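Local coordinates for 50S ribosomal protein L10 (Thermotoga maritima, PDB 1ZAV) that probably forms part of the ribosomal stalk, binding large-subunit rRNA and L7/L12 dimers and helping the ribosome engage GTP-bound translation factors, at residues E17-T22 and T61-A66; L26-L31 and K98-F103; L31-A36 and K105-D110. One frame throughout, in Å; residues are numbered along the deposited sequence.

Contact 1 of 3, residues E17-T22 and T61-A66; sequences EIFKKT and TLLNLA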
ATOM      1  N   GLU A  17      30.310   9.476  18.453  1.00 49.50           N
ATOM      2  CA  GLU A  17      29.381   8.952  19.435  1.00 47.65           C
ATOM      3  C   GLU A  17      27.968   9.437  19.127  1.00 45.99           C
ATOM      4  O   GLU A  17      27.010   8.704  19.325  1.00 46.93           O
ATOM      5  CB  GLU A  17      29.810   9.374  20.845  1.00 51.80           C
ATOM      6  CG  GLU A  17      31.149   8.760  21.263  1.00 55.21           C
ATOM      7  CD  GLU A  17      31.648   9.255  22.607  1.00 57.45           C
ATOM      8  OE1 GLU A  17      31.809  10.485  22.772  1.00 56.01           O
ATOM      9  OE2 GLU A  17      31.890   8.410  23.498  1.00 58.47           O
ATOM     10  N   ILE A  18      27.831  10.667  18.650  1.00 45.67           N
ATOM     11  CA  ILE A  18      26.501  11.170  18.324  1.00 46.20           C
ATOM     12  C   ILE A  18      25.928  10.339  17.179  1.00 47.78           C
ATOM     13  O   ILE A  18      24.816   9.827  17.280  1.00 47.14           O
ATOM     14  CB  ILE A  18      26.531  12.648  17.901  1.00 46.91           C
ATOM     15  CG1 ILE A  18      26.771  13.539  19.121  1.00 46.43           C
ATOM     16  CG2 ILE A  18      25.201  13.031  17.246  1.00 48.61           C
ATOM     17  CD1 ILE A  18      26.981  14.994  18.771  1.00 50.05           C
ATOM     18  N   PHE A  19      26.698  10.191  16.104  1.00 48.77           N
ATOM     19  CA  PHE A  19      26.243   9.417  14.948  1.00 51.04           C
ATOM     20  C   PHE A  19      25.933   7.963  15.287  1.00 52.13           C
ATOM     21  O   PHE A  19      25.249   7.276  14.525  1.00 52.35           O
ATOM     22  CB  PHE A  19      27.272   9.466  13.804  1.00 48.63           C
ATOM     23  CG  PHE A  19      27.444  10.829  13.185  1.00 49.43           C
ATOM     24  CD1 PHE A  19      26.474  11.820  13.346  1.00 50.70           C
ATOM     25  CD2 PHE A  19      28.566  11.117  12.418  1.00 47.15           C
ATOM     26  CE1 PHE A  19      26.630  13.073  12.759  1.00 48.77           C
ATOM     27  CE2 PHE A  19      28.732  12.367  11.824  1.00 49.78           C
ATOM     28  CZ  PHE A  19      27.759  13.349  11.995  1.00 48.36           C
ATOM     29  N   LYS A  20      26.437   7.483  16.420  1.00 53.75           N
ATOM     30  CA  LYS A  20      26.165   6.113  16.823  1.00 55.52           C
ATOM     31  C   LYS A  20      24.768   5.975  17.421  1.00 55.38           C
ATOM     32  O   LYS A  20      24.267   4.864  17.582  1.00 56.31           O
ATOM     33  CB  LYS A  20      27.194   5.626  17.852  1.00 59.30           C
ATOM     34  CG  LYS A  20      28.553   5.263  17.278  1.00 62.94           C
ATOM     35  CD  LYS A  20      29.406   4.550  18.322  1.00 66.61           C
ATOM     36  CE  LYS A  20      28.759   3.243  18.770  1.00 68.67           C
ATOM     37  NZ  LYS A  20      29.470   2.627  19.926  1.00 71.22           N
ATOM     38  N   LYS A  21      24.132   7.094  17.752  1.00 54.07           N
ATOM     39  CA  LYS A  21      22.803   7.017  18.343  1.00 55.51           C
ATOM     40  C   LYS A  21      21.698   7.735  17.565  1.00 53.46           C
ATOM     41  O   LYS A  21      20.542   7.710  17.973  1.00 55.56           O
ATOM     42  CB  LYS A  21      22.827   7.555  19.776  1.00 58.07           C
ATOM     43  CG  LYS A  21      22.808   9.072  19.890  1.00 61.68           C
ATOM     44  CD  LYS A  21      22.263   9.487  21.260  1.00 66.03           C
ATOM     45  CE  LYS A  21      22.004  10.986  21.343  1.00 67.70           C
ATOM     46  NZ  LYS A  21      21.219  11.350  22.559  1.00 69.40           N
ATOM     47  N   THR A  22      22.055   8.367  16.457  1.00 50.82           N
ATOM     48  CA  THR A  22      21.093   9.100  15.635  1.00 48.90           C
ATOM     49  C   THR A  22      20.163   8.191  14.846  1.00 48.00           C
ATOM     50  O   THR A  22      20.519   7.057  14.524  1.00 49.68           O
ATOM     51  CB  THR A  22      21.817   9.996  14.637  1.00 47.97           C
ATOM     52  OG1 THR A  22      22.822   9.227  13.958  1.00 47.49           O
ATOM     53  CG2 THR A  22      22.457  11.174  15.355  1.00 49.18           C
ATOM     54  N   THR A  61      36.238  16.682   6.364  1.00 59.61           N
ATOM     55  CA  THR A  61      37.217  15.835   7.032  1.00 59.42           C
ATOM     56  C   THR A  61      36.682  15.313   8.363  1.00 58.59           C
ATOM     57  O   THR A  61      36.779  14.122   8.647  1.00 58.16           O
ATOM     58  CB  THR A  61      38.544  16.595   7.260  1.00 61.19           C
ATOM     59  OG1 THR A  61      39.094  16.987   5.993  1.00 61.77           O
ATOM     60  CG2 THR A  61      39.553  15.707   7.986  1.00 61.62           C
ATOM     61  N   LEU A  62      36.111  16.206   9.166  1.00 57.80           N
ATOM     62  CA  LEU A  62      35.539  15.843  10.465  1.00 57.82           C
ATOM     63  C   LEU A  62      34.398  14.838  10.287  1.00 55.78           C
ATOM     64  O   LEU A  62      34.328  13.830  10.991  1.00 55.23           O
ATOM     65  CB  LEU A  62      34.996  17.094  11.160  1.00 59.88           C
ATOM     66  CG  LEU A  62      34.745  17.103  12.671  1.00 62.04           C
ATOM     67  CD1 LEU A  62      34.101  18.437  13.028  1.00 61.87           C
ATOM     68  CD2 LEU A  62      33.851  15.955  13.108  1.00 63.12           C
ATOM     69  N   LEU A  63      33.489  15.135   9.360  1.00 53.81           N
ATOM     70  CA  LEU A  63      32.361  14.250   9.090  1.00 50.72           C
ATOM     71  C   LEU A  63      32.846  12.861   8.693  1.00 48.62           C
ATOM     72  O   LEU A  63      32.357  11.850   9.195  1.00 46.38           O
ATOM     73  CB  LEU A  63      31.496  14.813   7.961  1.00 51.03           C
ATOM     74  CG  LEU A  63      30.589  15.991   8.320  1.00 49.23           C
ATOM     75  CD1 LEU A  63      29.740  16.368   7.117  1.00 48.69           C
ATOM     76  CD2 LEU A  63      29.703  15.605   9.491  1.00 48.51           C
ATOM     77  N   ASN A  64      33.813  12.827   7.783  1.00 47.70           N
ATOM     78  CA  ASN A  64      34.358  11.570   7.309  1.00 49.68           C
ATOM     79  C   ASN A  64      34.872  10.698   8.463  1.00 47.38           C
ATOM     80  O   ASN A  64      34.438   9.565   8.620  1.00 45.67           O
ATOM     81  CB  ASN A  64      35.478  11.832   6.300  1.00 52.92           C
ATOM     82  CG  ASN A  64      35.618  10.709   5.286  1.00 57.07           C
ATOM     83  OD1 ASN A  64      35.799   9.548   5.651  1.00 61.23           O
ATOM     84  ND2 ASN A  64      35.530  11.052   4.005  1.00 59.20           N
ATOM     85  N   LEU A  65      35.780  11.228   9.277  1.00 48.63           N
ATOM     86  CA  LEU A  65      36.315  10.449  10.396  1.00 48.80           C
ATOM     87  C   LEU A  65      35.235  10.027  11.395  1.00 47.63           C
ATOM     88  O   LEU A  65      35.273   8.917  11.929  1.00 45.34           O
ATOM     89  CB  LEU A  65      37.416  11.227  11.128  1.00 50.13           C
ATOM     90  CG  LEU A  65      38.728  11.513  10.382  1.00 53.49           C
ATOM     91  CD1 LEU A  65      39.730  12.140  11.346  1.00 53.71           C
ATOM     92  CD2 LEU A  65      39.301  10.226   9.815  1.00 55.27           C
ATOM     93  N   ALA A  66      34.272  10.909  11.656  1.00 46.09           N
ATOM     94  CA  ALA A  66      33.198  10.574  12.590  1.00 45.76           C
ATOM     95  C   ALA A  66      32.334   9.430  12.058  1.00 44.75           C
ATOM     96  O   ALA A  66      31.966   8.529  12.802  1.00 47.18           O
ATOM     97  CB  ALA A  66      32.337  11.798  12.859  1.00 45.98           C
TER

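Contact 2 of 3, residues L26-L31 and K98-F103; sequences LFADFL and KIIYNF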
ATOM      1  N   LEU A  26      21.172  13.536   7.570  1.00 39.16           N
ATOM      2  CA  LEU A  26      20.909  13.996   6.214  1.00 39.90           C
ATOM      3  C   LEU A  26      21.937  15.066   5.861  1.00 40.02           C
ATOM      4  O   LEU A  26      22.169  16.014   6.620  1.00 42.32           O
ATOM      5  CB  LEU A  26      19.467  14.527   6.096  1.00 39.64           C
ATOM      6  CG  LEU A  26      19.021  15.053   4.725  1.00 37.92           C
ATOM      7  CD1 LEU A  26      17.506  15.016   4.603  1.00 38.92           C
ATOM      8  CD2 LEU A  26      19.550  16.459   4.532  1.00 40.58           C
ATOM      9  N   PHE A  27      22.568  14.904   4.700  1.00 38.39           N
ATOM     10  CA  PHE A  27      23.598  15.824   4.257  1.00 39.44           C
ATOM     11  C   PHE A  27      23.043  16.847   3.297  1.00 41.41           C
ATOM     12  O   PHE A  27      22.437  16.483   2.292  1.00 43.15           O
ATOM     13  CB  PHE A  27      24.709  15.031   3.593  1.00 38.16           C
ATOM     14  CG  PHE A  27      25.291  13.977   4.486  1.00 38.46           C
ATOM     15  CD1 PHE A  27      26.288  14.302   5.405  1.00 40.91           C
ATOM     16  CD2 PHE A  27      24.830  12.662   4.423  1.00 40.29           C
ATOM     17  CE1 PHE A  27      26.826  13.324   6.255  1.00 37.98           C
ATOM     18  CE2 PHE A  27      25.361  11.674   5.268  1.00 43.45           C
ATOM     19  CZ  PHE A  27      26.362  12.012   6.183  1.00 40.00           C
ATOM     20  N   ALA A  28      23.278  18.119   3.605  1.00 43.47           N
ATOM     21  CA  ALA A  28      22.778  19.227   2.794  1.00 44.16           C
ATOM     22  C   ALA A  28      23.810  20.282   2.412  1.00 45.47           C
ATOM     23  O   ALA A  28      24.739  20.580   3.170  1.00 47.33           O
ATOM     24  CB  ALA A  28      21.625  19.903   3.525  1.00 44.09           C
ATOM     25  N   ASP A  29      23.629  20.848   1.223  1.00 46.14           N
ATOM     26  CA  ASP A  29      24.473  21.924   0.721  1.00 46.00           C
ATOM     27  C   ASP A  29      23.751  23.172   1.221  1.00 46.16           C
ATOM     28  O   ASP A  29      22.639  23.455   0.779  1.00 44.74           O
ATOM     29  CB  ASP A  29      24.488  21.916  -0.811  1.00 45.04           C
ATOM     30  CG  ASP A  29      25.183  23.130  -1.401  1.00 47.15           C
ATOM     31  OD1 ASP A  29      25.390  24.129  -0.678  1.00 44.76           O
ATOM     32  OD2 ASP A  29      25.511  23.091  -2.604  1.00 50.70           O
ATOM     33  N   PHE A  30      24.366  23.908   2.141  1.00 45.55           N
ATOM     34  CA  PHE A  30      23.734  25.101   2.696  1.00 46.85           C
ATOM     35  C   PHE A  30      24.459  26.387   2.287  1.00 46.42           C
ATOM     36  O   PHE A  30      24.258  27.451   2.886  1.00 45.96           O
ATOM     37  CB  PHE A  30      23.680  24.979   4.222  1.00 46.39           C
ATOM     38  CG  PHE A  30      22.641  25.856   4.874  1.00 49.09           C
ATOM     39  CD1 PHE A  30      21.290  25.697   4.571  1.00 49.69           C
ATOM     40  CD2 PHE A  30      23.014  26.832   5.798  1.00 47.84           C
ATOM     41  CE1 PHE A  30      20.318  26.495   5.181  1.00 51.06           C
ATOM     42  CE2 PHE A  30      22.049  27.636   6.414  1.00 51.30           C
ATOM     43  CZ  PHE A  30      20.700  27.467   6.103  1.00 50.14           C
ATOM     44  N   LEU A  31      25.296  26.280   1.258  1.00 45.79           N
ATOM     45  CA  LEU A  31      26.053  27.420   0.750  1.00 45.56           C
ATOM     46  C   LEU A  31      25.107  28.515   0.268  1.00 46.23           C
ATOM     47  O   LEU A  31      24.063  28.225  -0.309  1.00 47.18           O
ATOM     48  CB  LEU A  31      26.952  26.982  -0.411  1.00 45.88           C
ATOM     49  CG  LEU A  31      28.056  25.970  -0.088  1.00 46.27           C
ATOM     50  CD1 LEU A  31      28.690  25.468  -1.372  1.00 47.07           C
ATOM     51  CD2 LEU A  31      29.096  26.626   0.800  1.00 45.28           C
ATOM     52  N   LYS A  98      10.934  16.437   6.325  1.00 44.28           N
ATOM     53  CA  LYS A  98       9.873  17.288   5.773  1.00 44.50           C
ATOM     54  C   LYS A  98      10.156  18.762   6.017  1.00 45.18           C
ATOM     55  O   LYS A  98       9.945  19.605   5.139  1.00 45.07           O
ATOM     56  CB  LYS A  98       8.523  16.939   6.401  1.00 47.91           C
ATOM     57  CG  LYS A  98       7.356  17.741   5.815  1.00 51.29           C
ATOM     58  CD  LYS A  98       6.115  17.667   6.691  1.00 55.92           C
ATOM     59  CE  LYS A  98       5.763  16.232   7.067  1.00 59.57           C
ATOM     60  NZ  LYS A  98       5.454  15.381   5.881  1.00 62.95           N
ATOM     61  N   ILE A  99      10.618  19.076   7.227  1.00 45.40           N
ATOM     62  CA  ILE A  99      10.927  20.451   7.584  1.00 43.86           C
ATOM     63  C   ILE A  99      12.012  21.069   6.700  1.00 43.63           C
ATOM     64  O   ILE A  99      11.856  22.186   6.210  1.00 39.27           O
ATOM     65  CB  ILE A  99      11.350  20.565   9.090  1.00 44.00           C
ATOM     66  CG1 ILE A  99      10.141  20.278   9.986  1.00 45.52           C
ATOM     67  CG2 ILE A  99      11.894  21.967   9.394  1.00 40.89           C
ATOM     68  CD1 ILE A  99      10.461  20.188  11.471  1.00 41.99           C
ATOM     69  N   ILE A 100      13.114  20.355   6.481  1.00 40.48           N
ATOM     70  CA  ILE A 100      14.175  20.929   5.674  1.00 39.53           C
ATOM     71  C   ILE A 100      13.823  20.905   4.190  1.00 38.84           C
ATOM     72  O   ILE A 100      14.285  21.745   3.418  1.00 39.67           O
ATOM     73  CB  ILE A 100      15.525  20.206   5.907  1.00 37.81           C
ATOM     74  CG1 ILE A 100      16.668  21.049   5.331  1.00 37.97           C
ATOM     75  CG2 ILE A 100      15.490  18.832   5.275  1.00 37.98           C
ATOM     76  CD1 ILE A 100      18.053  20.490   5.618  1.00 40.84           C
ATOM     77  N   TYR A 101      13.003  19.941   3.794  1.00 40.32           N
ATOM     78  CA  TYR A 101      12.572  19.842   2.399  1.00 43.41           C
ATOM     79  C   TYR A 101      11.722  21.081   2.069  1.00 43.83           C
ATOM     80  O   TYR A 101      11.950  21.758   1.069  1.00 42.95           O
ATOM     81  CB  TYR A 101      11.726  18.582   2.188  1.00 46.84           C
ATOM     82  CG  TYR A 101      11.249  18.388   0.759  1.00 51.61           C
ATOM     83  CD1 TYR A 101      12.111  17.904  -0.225  1.00 53.75           C
ATOM     84  CD2 TYR A 101       9.936  18.699   0.393  1.00 53.62           C
ATOM     85  CE1 TYR A 101      11.675  17.730  -1.546  1.00 57.51           C
ATOM     86  CE2 TYR A 101       9.491  18.533  -0.922  1.00 56.54           C
ATOM     87  CZ  TYR A 101      10.367  18.047  -1.885  1.00 57.59           C
ATOM     88  OH  TYR A 101       9.933  17.878  -3.182  1.00 60.86           O
ATOM     89  N   ASN A 102      10.755  21.379   2.929  1.00 45.35           N
ATOM     90  CA  ASN A 102       9.881  22.534   2.723  1.00 47.07           C
ATOM     91  C   ASN A 102      10.598  23.869   2.938  1.00 47.75           C
ATOM     92  O   ASN A 102      10.148  24.908   2.450  1.00 46.86           O
ATOM     93  CB  ASN A 102       8.660  22.432   3.645  1.00 47.50           C
ATOM     94  CG  ASN A 102       7.720  21.302   3.247  1.00 47.98           C
ATOM     95  OD1 ASN A 102       6.945  20.805   4.066  1.00 48.55           O
ATOM     96  ND2 ASN A 102       7.781  20.896   1.979  1.00 48.32           N
ATOM     97  N   PHE A 103      11.714  23.850   3.665  1.00 46.17           N
ATOM     98  CA  PHE A 103      12.463  25.075   3.903  1.00 45.73           C
ATOM     99  C   PHE A 103      13.189  25.456   2.619  1.00 46.73           C
ATOM    100  O   PHE A 103      13.157  26.618   2.200  1.00 46.36           O
ATOM    101  CB  PHE A 103      13.486  24.885   5.032  1.00 45.03           C
ATOM    102  CG  PHE A 103      14.294  26.119   5.332  1.00 44.83           C
ATOM    103  CD1 PHE A 103      13.767  27.139   6.116  1.00 44.91           C
ATOM    104  CD2 PHE A 103      15.579  26.262   4.823  1.00 43.76           C
ATOM    105  CE1 PHE A 103      14.506  28.285   6.386  1.00 47.04           C
ATOM    106  CE2 PHE A 103      16.328  27.399   5.080  1.00 45.57           C
ATOM    107  CZ  PHE A 103      15.793  28.418   5.868  1.00 47.02           C
TER

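Contact 3 of 3, residues L31-A36 and K105-D110; sequences LGFTVA and KDKKAD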
ATOM      1  N   LEU A  31      25.296  26.280   1.258  1.00 45.79           N
ATOM      2  CA  LEU A  31      26.053  27.420   0.750  1.00 45.56           C
ATOM      3  C   LEU A  31      25.107  28.515   0.268  1.00 46.23           C
ATOM      4  O   LEU A  31      24.063  28.225  -0.309  1.00 47.18           O
ATOM      5  CB  LEU A  31      26.952  26.982  -0.411  1.00 45.88           C
ATOM      6  CG  LEU A  31      28.056  25.970  -0.088  1.00 46.27           C
ATOM      7  CD1 LEU A  31      28.690  25.468  -1.372  1.00 47.07           C
ATOM      8  CD2 LEU A  31      29.096  26.626   0.800  1.00 45.28           C
ATOM      9  N   GLY A  32      25.467  29.769   0.518  1.00 46.59           N
ATOM     10  CA  GLY A  32      24.636  30.874   0.063  1.00 47.27           C
ATOM     11  C   GLY A  32      23.521  31.310   0.991  1.00 47.78           C
ATOM     12  O   GLY A  32      23.043  32.442   0.894  1.00 48.88           O
ATOM     13  N   PHE A  33      23.089  30.413   1.871  1.00 47.07           N
ATOM     14  CA  PHE A  33      22.038  30.728   2.831  1.00 48.23           C
ATOM     15  C   PHE A  33      22.608  31.687   3.875  1.00 47.91           C
ATOM     16  O   PHE A  33      23.805  31.658   4.178  1.00 47.94           O
ATOM     17  CB  PHE A  33      21.543  29.451   3.515  1.00 49.06           C
ATOM     18  CG  PHE A  33      20.634  28.612   2.663  1.00 49.07           C
ATOM     19  CD1 PHE A  33      19.262  28.835   2.661  1.00 50.65           C
ATOM     20  CD2 PHE A  33      21.146  27.589   1.871  1.00 48.22           C
ATOM     21  CE1 PHE A  33      18.411  28.045   1.890  1.00 50.29           C
ATOM     22  CE2 PHE A  33      20.304  26.797   1.097  1.00 47.99           C
ATOM     23  CZ  PHE A  33      18.934  27.026   1.107  1.00 48.37           C
ATOM     24  N   THR A  34      21.745  32.530   4.426  1.00 47.87           N
ATOM     25  CA  THR A  34      22.148  33.511   5.424  1.00 48.16           C
ATOM     26  C   THR A  34      21.965  32.987   6.844  1.00 48.55           C
ATOM     27  O   THR A  34      21.351  31.938   7.058  1.00 45.99           O
ATOM     28  CB  THR A  34      21.309  34.782   5.286  1.00 48.39           C
ATOM     29  OG1 THR A  34      19.931  34.453   5.488  1.00 49.18           O
ATOM     30  CG2 THR A  34      21.474  35.377   3.901  1.00 48.81           C
ATOM     31  N   VAL A  35      22.510  33.723   7.812  1.00 49.46           N
ATOM     32  CA  VAL A  35      22.376  33.341   9.212  1.00 49.17           C
ATOM     33  C   VAL A  35      20.893  33.393   9.567  1.00 48.89           C
ATOM     34  O   VAL A  35      20.404  32.590  10.360  1.00 46.56           O
ATOM     35  CB  VAL A  35      23.154  34.307  10.151  1.00 51.04           C
ATOM     36  CG1 VAL A  35      22.939  33.900  11.603  1.00 51.00           C
ATOM     37  CG2 VAL A  35      24.636  34.277   9.821  1.00 50.57           C
ATOM     38  N   ALA A  36      20.181  34.348   8.973  1.00 48.60           N
ATOM     39  CA  ALA A  36      18.755  34.480   9.219  1.00 47.03           C
ATOM     40  C   ALA A  36      18.076  33.177   8.817  1.00 44.85           C
ATOM     41  O   ALA A  36      17.226  32.667   9.540  1.00 44.95           O
ATOM     42  CB  ALA A  36      18.182  35.647   8.414  1.00 48.87           C
ATOM     43  N   LYS A 105      12.378  24.618  -0.258  1.00 50.95           N
ATOM     44  CA  LYS A 105      11.339  24.985  -1.216  1.00 56.35           C
ATOM     45  C   LYS A 105      10.892  26.428  -1.011  1.00 57.70           C
ATOM     46  O   LYS A 105      10.790  27.193  -1.971  1.00 58.83           O
ATOM     47  CB  LYS A 105      10.137  24.047  -1.091  1.00 58.45           C
ATOM     48  CG  LYS A 105      10.234  22.810  -1.969  1.00 59.78           C
ATOM     49  CD  LYS A 105       9.046  21.879  -1.763  1.00 62.66           C
ATOM     50  CE  LYS A 105       7.722  22.574  -2.038  1.00 63.77           C
ATOM     51  NZ  LYS A 105       6.569  21.662  -1.786  1.00 65.70           N
ATOM     52  N   ASP A 106      10.631  26.795   0.240  1.00 59.45           N
ATOM     53  CA  ASP A 106      10.212  28.155   0.569  1.00 60.34           C
ATOM     54  C   ASP A 106      11.277  29.158   0.124  1.00 60.96           C
ATOM     55  O   ASP A 106      10.966  30.284  -0.261  1.00 59.41           O
ATOM     56  CB  ASP A 106       9.998  28.297   2.080  1.00 60.86           C
ATOM     57  CG  ASP A 106       8.897  27.404   2.602  1.00 62.40           C
ATOM     58  OD1 ASP A 106       8.694  27.371   3.835  1.00 63.94           O
ATOM     59  OD2 ASP A 106       8.231  26.734   1.786  1.00 63.18           O
ATOM     60  N   LYS A 107      12.539  28.744   0.186  1.00 61.10           N
ATOM     61  CA  LYS A 107      13.641  29.611  -0.205  1.00 61.85           C
ATOM     62  C   LYS A 107      13.953  29.499  -1.689  1.00 61.51           C
ATOM     63  O   LYS A 107      14.847  30.173  -2.197  1.00 60.85           O
ATOM     64  CB  LYS A 107      14.887  29.289   0.626  1.00 63.47           C
ATOM     65  CG  LYS A 107      15.038  30.172   1.855  1.00 66.11           C
ATOM     66  CD  LYS A 107      13.772  30.170   2.697  1.00 68.25           C
ATOM     67  CE  LYS A 107      13.751  31.348   3.648  1.00 69.81           C
ATOM     68  NZ  LYS A 107      12.490  31.407   4.439  1.00 71.37           N
ATOM     69  N   LYS A 108      13.211  28.642  -2.378  1.00 61.84           N
ATOM     70  CA  LYS A 108      13.401  28.457  -3.810  1.00 62.98           C
ATOM     71  C   LYS A 108      14.774  27.899  -4.164  1.00 62.15           C
ATOM     72  O   LYS A 108      15.366  28.281  -5.173  1.00 62.96           O
ATOM     73  CB  LYS A 108      13.182  29.791  -4.533  1.00 64.58           C
ATOM     74  CG  LYS A 108      11.775  30.351  -4.381  1.00 65.05           C
ATOM     75  CD  LYS A 108      10.726  29.360  -4.886  1.00 67.62           C
ATOM     76  CE  LYS A 108      10.944  28.992  -6.356  1.00 68.28           C
ATOM     77  NZ  LYS A 108      10.870  30.178  -7.268  1.00 68.50           N
ATOM     78  N   ALA A 109      15.279  26.988  -3.340  1.00 61.37           N
ATOM     79  CA  ALA A 109      16.586  26.392  -3.586  1.00 58.29           C
ATOM     80  C   ALA A 109      16.482  25.074  -4.340  1.00 56.59           C
ATOM     81  O   ALA A 109      15.471  24.381  -4.260  1.00 56.96           O
ATOM     82  CB  ALA A 109      17.309  26.175  -2.260  1.00 59.21           C
ATOM     83  N   ASP A 110      17.537  24.732  -5.074  1.00 56.14           N
ATOM     84  CA  ASP A 110      17.572  23.479  -5.821  1.00 55.73           C
ATOM     85  C   ASP A 110      17.467  22.336  -4.807  1.00 55.87           C
ATOM     86  O   ASP A 110      18.325  22.185  -3.934  1.00 54.02           O
ATOM     87  CB  ASP A 110      18.884  23.371  -6.602  1.00 57.62           C
ATOM     88  CG  ASP A 110      18.989  22.080  -7.402  1.00 59.24           C
ATOM     89  OD1 ASP A 110      20.034  21.875  -8.052  1.00 61.21           O
ATOM     90  OD2 ASP A 110      18.036  21.271  -7.386  1.00 60.28           O
TER

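Contact 1 of 3, residues E17-T22 and T61-A66
F19 meets L63 and A66 in a small, buried, wholly apolar helix-to-helix contact: one aromatic ring from the last part of helix 5-19 is set against two aliphatic residues of helix 60-69. The two segments bury about 130 Å² between them. Their backbones come nearest at F19 and A66, whose CA atoms are 7.4 Å apart, and the ring spans that gap. L63 works through a single branch: its CD2 methyl lies at the ring edge, in the ring plane, 3.9 Å from F19 CZ. The two side chains cross at about a right angle, and the leucine, whose CB leaves the helix to one side, gains the contact because its end swings back toward the ring. A66 comes in obliquely, its CB 3.8 Å from F19 CE2 and almost as near to the adjoining CD2. With CG anti to the carbonyl carbon (chi1 -67°), the phenyl extends from a CB that already faces helix 60-69, bringing CE2 and CZ to the two methyl groups. An alanine in place of F19 would probably leave a gap beside the L63 and A66 methyls and take away the ring that bridges the two helices here. Polar links lie close by: the backbone O of F19 is hydrogen-bonded to Y72 OH, and that of A66 to S16 OG. M15, one turn back on helix 5-19, also touches L63 and A66, while Y87 of strand 83-88 packs on F19, so the ring sits between helix 60-69 and the sheet.

Contact 2 of 3, residues L26-L31 and K98-F103
F30 and F103 meet with their side chains crossing at about a right angle. CE1 of F30 is 4.1 Å from CE2 of F103, the nearest approach of the two rings; it runs near the plane of the F30 ring but is oblique to the F103 ring. F103 has CG anti to its backbone N (chi1 -180°), which carries the ring out from the helix toward the loop that follows strand 24-28; the ring of F30 turns back to meet it. Farther along, I100 lies across from the strand at its closest backbone approach, with its CA 9.2 Å from that of A28. Its two branches divide the work. CG1, anti to the backbone N (chi1 -166°), extends CD1 to within 4.2 Å of A28 CB, whereas CG2 faces L26 and comes 4.4 Å from L26 CD1. L26 and A28, two apart on the strand, both direct their CB atoms at the helix; F27 between them points to the other side of the sheet, where F78 and F118 meet it. At the strand end D29 forms an Asx turn that closes over F30, with OD1 accepting from L31 N at 2.9 Å almost along the C-O axis; OD1 also takes part in a salt bridge with R113. The contact thus lays helix 94-106 over one face of the antiparallel sheet: strand 24-28 runs between strands 83-88 and 114-119, L114 of the latter touches A28 and I100, and helix 35-49 flanks the helix through its packing on I99.

Contact 3 of 3, residues L31-A36 and K105-D110
F33 makes the apolar part of this contact, reaching A109 and the base of K107 with one end of its ring. CZ lies 3.8 Å from A109 CB, which approaches obliquely, and CE1 is 3.9 Å from K107 CB, which sits at the ring edge near its plane. K107 CG is almost as close to CE1. The phenyl stands anti to the carbonyl carbon (chi1 -76°), which turns its far end to the opposite segment although CB itself leaves to one side. Only about 100 Å² is buried here, at the surface of the domain. The lysine touches with its first methylenes alone: bent at chi2 (52°), its chain turns away from the ring and runs on past D37 and R44 of helix 35-49.

Two helix-end motifs set the backbones. T34 is the N-cap of helix 35-49: its OG1 caps a backbone N in the first turn, while its own N is hydrogen-bonded to D37 OD2, the reciprocal pattern of a capping box. Helix 94-106 finishes in a Schellman motif, in which K108 has positive phi (63°) and its N bonds to K105 O at 2.9 Å; the chain then turns so that A109 CB faces the phenyl. G32, just before F33, also has positive phi, and a CB there would jam against the carbonyl O of L31.

Aromatic neighbours meet F33 as well: its ring stacks with F30, and Y104 meets it with the planes at about 50°. Among the charged groups, D106 OD1 forms a salt bridge with R44 NH1, a polar tie between helix 94-106 and helix 35-49.

Overall arrangement
Contacts 1 and 2 are buried, whereas contact 3 lies at the surface. Contacts 2 and 3 both use helix 94-106, and their ranges meet at L31; their centres are 9 Å apart, and they touch where F103 CE2 lies 3.9 Å from F33 CE1, so the rings of F103 and F33 pack from one contact to the next. Contact 1 stands apart, about 19 Å from contact 2 and 25 Å from contact 3 between centres, joined to contact 2 by the chain from helix 5-19 into strand 24-28. Contact 1 is helix against helix and contact 2 helix against strand and loop, each purely apolar across its segments; contact 3 joins two helix-end loops, where a lysine's methylenes enter the packing.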